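Local structure of glycosyl hyrolase, family 3 (3TEV) at residues L192-V197 with M266-A271. The protein probably hydrolyses O-glycosidic bonds, as a bacterial member of glycoside hydrolase family 3 with a TIM-barrel-type domain. Sequence-based numbering, arbitrary orientation.
Sequences LALPRV and MQAIDA
Leu-192 and Ala-268 bring the two backbones together, their CA atoms 4.7 Å apart, where the loop before strand 196-197 passes the first turn of helix 267-272. This closeness depends on Ala-268, whose CB points at the loop: a single methyl lets the chain come near, and Ala-193 O rests 3.6 Å from that CB. Ala-193 turns its own methyl away from the helix and touches it through its carbonyl oxygen. Leu-194 reaches the same methyl with one branch, CD2 lying 3.9 Å from Ala-268 CB. With its CG anti to the carbonyl carbon (chi1 -67°), Leu-194 carries CD2 on to Ile-269, where it comes to 4.2 Å from CG1. Ile-269 starts away from the loop, and its CG1 branch swings back to meet the leucine; a buried, branched hydrocarbon suits this inner side, where it also packs on His-226.

Both segments lie within the family 3 N-terminal domain, a TIM-barrel-type fold built on a parallel sheet. The short helix that begins at Gln-267 follows strand 258-261, while the loop 192-195 runs on into a small parallel pair with strand 228-229.

On the more exposed side, Leu-192 lays CD2 against Ala-271 CB at 3.9 Å and crosses the side chain of Gln-267, 4.1 Å from its CG and equally far from the amide's CD and NE2. The glutamine has its CG anti to the backbone N (chi1 -158°) and continues extended, giving the leucine both its CG methylene and its amide end. Ala-271, one helical turn after Gln-267, is small enough to admit the leucine branch. Nearby, Asn-272 ND2 hydrogen-bonds to both Leu-192 O and Ala-268 O, linking two carbonyl oxygens that could not bond to each other.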
ATOM      1  N   LEU A 192       0.310  15.627 -16.513  1.00 43.02           N
ATOM      2  CA  LEU A 192       0.149  16.357 -15.265  1.00 41.24           C
ATOM      3  C   LEU A 192      -1.259  16.243 -14.691  1.00 40.60           C
ATOM      4  O   LEU A 192      -1.541  16.764 -13.615  1.00 41.04           O
ATOM      5  CB  LEU A 192       0.532  17.821 -15.445  1.00 41.21           C
ATOM      6  CG  LEU A 192       1.992  18.082 -15.833  1.00 40.84           C
ATOM      7  CD1 LEU A 192       2.223  19.577 -15.938  1.00 40.59           C
ATOM      8  CD2 LEU A 192       2.949  17.461 -14.803  1.00 39.68           C
ATOM      9  N   ALA A 193      -2.138  15.566 -15.407  1.00 39.40           N
ATOM     10  CA  ALA A 193      -3.508  15.440 -14.956  1.00 39.65           C
ATOM     11  C   ALA A 193      -3.670  14.111 -14.211  1.00 39.62           C
ATOM     12  O   ALA A 193      -3.004  13.124 -14.546  1.00 39.66           O
ATOM     13  CB  ALA A 193      -4.470  15.508 -16.162  1.00 39.33           C
ATOM     14  N   LEU A 194      -4.552  14.076 -13.217  1.00 40.12           N
ATOM     15  CA  LEU A 194      -4.874  12.815 -12.564  1.00 41.43           C
ATOM     16  C   LEU A 194      -5.595  11.911 -13.556  1.00 41.73           C
ATOM     17  O   LEU A 194      -6.450  12.372 -14.291  1.00 42.21           O
ATOM     18  CB  LEU A 194      -5.761  13.039 -11.334  1.00 41.96           C
ATOM     19  CG  LEU A 194      -5.094  13.776 -10.166  1.00 44.24           C
ATOM     20  CD1 LEU A 194      -6.128  14.128  -9.104  1.00 45.28           C
ATOM     21  CD2 LEU A 194      -3.946  12.944  -9.555  1.00 44.19           C
ATOM     22  N   PRO A 195      -5.237  10.622 -13.597  1.00 42.67           N
ATOM     23  CA  PRO A 195      -6.013   9.738 -14.452  1.00 43.59           C
ATOM     24  C   PRO A 195      -7.453   9.653 -13.966  1.00 44.60           C
ATOM     25  O   PRO A 195      -7.704   9.790 -12.764  1.00 44.56           O
ATOM     26  CB  PRO A 195      -5.314   8.379 -14.307  1.00 43.95           C
ATOM     27  CG  PRO A 195      -4.246   8.552 -13.276  1.00 43.95           C
ATOM     28  CD  PRO A 195      -4.020   9.989 -13.055  1.00 42.96           C
ATOM     29  N   ARG A 196      -8.382   9.455 -14.902  1.00 46.34           N
ATOM     30  CA  ARG A 196      -9.807   9.343 -14.602  1.00 48.10           C
ATOM     31  C   ARG A 196     -10.383   8.010 -15.074  1.00 48.53           C
ATOM     32  O   ARG A 196      -9.884   7.405 -16.021  1.00 49.23           O
ATOM     33  CB  ARG A 196     -10.611  10.470 -15.264  1.00 49.45           C
ATOM     34  CG  ARG A 196     -10.201  11.871 -14.896  1.00 52.30           C
ATOM     35  CD  ARG A 196     -11.172  12.906 -15.479  1.00 59.29           C
ATOM     36  NE  ARG A 196     -12.417  13.016 -14.709  1.00 63.02           N
ATOM     37  CZ  ARG A 196     -12.585  13.814 -13.644  1.00 64.16           C
ATOM     38  NH1 ARG A 196     -11.582  14.583 -13.209  1.00 62.97           N
ATOM     39  NH2 ARG A 196     -13.759  13.844 -13.009  1.00 64.66           N
ATOM     40  N   VAL A 197     -11.445   7.571 -14.412  1.00 47.58           N
ATOM     41  CA  VAL A 197     -12.266   6.475 -14.881  1.00 47.65           C
ATOM     42  C   VAL A 197     -13.682   7.021 -14.934  1.00 48.55           C
ATOM     43  O   VAL A 197     -14.201   7.502 -13.936  1.00 48.11           O
ATOM     44  CB  VAL A 197     -12.172   5.256 -13.947  1.00 47.30           C
ATOM     45  CG1 VAL A 197     -13.202   4.176 -14.325  1.00 45.55           C
ATOM     46  CG2 VAL A 197     -10.771   4.684 -13.976  1.00 46.95           C
HETATM   47  N   MSE A 266       4.444  10.821  -6.817  1.00 77.70           N
HETATM   48  CA  MSE A 266       4.115  10.642  -8.218  1.00 80.52           C
HETATM   49  C   MSE A 266       3.646  11.948  -8.846  1.00 80.25           C
HETATM   50  O   MSE A 266       2.928  12.737  -8.215  1.00 79.83           O
HETATM   51  CB  MSE A 266       3.112   9.508  -8.391  1.00 80.99           C
HETATM   52  CG  MSE A 266       3.782   8.148  -8.223  1.00 84.96           C
HETATM   53 SE   MSE A 266       2.510   6.716  -7.943  0.75 89.25          SE
HETATM   54  CE  MSE A 266       1.701   6.666  -9.739  1.00 88.34           C
ATOM     55  N   GLN A 267       4.084  12.161 -10.084  1.00 81.05           N
ATOM     56  CA  GLN A 267       4.039  13.461 -10.743  1.00 81.20           C
ATOM     57  C   GLN A 267       2.672  14.150 -10.745  1.00 79.76           C
ATOM     58  O   GLN A 267       2.576  15.331 -10.417  1.00 80.07           O
ATOM     59  CB  GLN A 267       4.585  13.353 -12.170  1.00 82.17           C
ATOM     60  CG  GLN A 267       5.081  14.679 -12.738  1.00 83.91           C
ATOM     61  CD  GLN A 267       5.757  14.547 -14.107  1.00 87.44           C
ATOM     62  OE1 GLN A 267       5.524  13.587 -14.851  1.00 86.38           O
ATOM     63  NE2 GLN A 267       6.591  15.529 -14.444  1.00 88.24           N
ATOM     64  N   ALA A 268       1.621  13.418 -11.112  1.00 78.32           N
ATOM     65  CA  ALA A 268       0.284  14.010 -11.225  1.00 75.98           C
ATOM     66  C   ALA A 268      -0.215  14.593  -9.898  1.00 74.21           C
ATOM     67  O   ALA A 268      -0.817  15.666  -9.887  1.00 73.92           O
ATOM     68  CB  ALA A 268      -0.716  13.006 -11.796  1.00 76.04           C
ATOM     69  N   ILE A 269       0.038  13.894  -8.791  1.00 71.90           N
ATOM     70  CA  ILE A 269      -0.303  14.419  -7.469  1.00 69.48           C
ATOM     71  C   ILE A 269       0.573  15.626  -7.148  1.00 68.68           C
ATOM     72  O   ILE A 269       0.084  16.692  -6.738  1.00 67.95           O
ATOM     73  CB  ILE A 269      -0.146  13.345  -6.363  1.00 69.36           C
ATOM     74  CG1 ILE A 269      -1.395  12.471  -6.295  1.00 68.67           C
ATOM     75  CG2 ILE A 269       0.135  13.992  -4.987  1.00 69.65           C
ATOM     76  CD1 ILE A 269      -2.554  13.070  -5.504  1.00 67.34           C
ATOM     77  N   ASP A 270       1.869  15.442  -7.363  1.00 68.35           N
ATOM     78  CA  ASP A 270       2.866  16.437  -7.027  1.00 68.49           C
ATOM     79  C   ASP A 270       2.592  17.768  -7.731  1.00 68.19           C
ATOM     80  O   ASP A 270       2.862  18.834  -7.171  1.00 68.91           O
ATOM     81  CB  ASP A 270       4.251  15.902  -7.404  1.00 69.65           C
ATOM     82  CG  ASP A 270       5.345  16.429  -6.518  1.00 70.41           C
ATOM     83  OD1 ASP A 270       5.127  16.627  -5.295  1.00 70.42           O
ATOM     84  OD2 ASP A 270       6.442  16.623  -7.063  1.00 71.44           O
ATOM     85  N   ALA A 271       2.042  17.694  -8.945  1.00 66.66           N
ATOM     86  CA  ALA A 271       1.751  18.879  -9.734  1.00 66.14           C
ATOM     87  C   ALA A 271       0.464  19.563  -9.305  1.00 64.88           C
ATOM     88  O   ALA A 271       0.226  20.717  -9.659  1.00 65.94           O
ATOM     89  CB  ALA A 271       1.696  18.533 -11.240  1.00 65.80           C
TER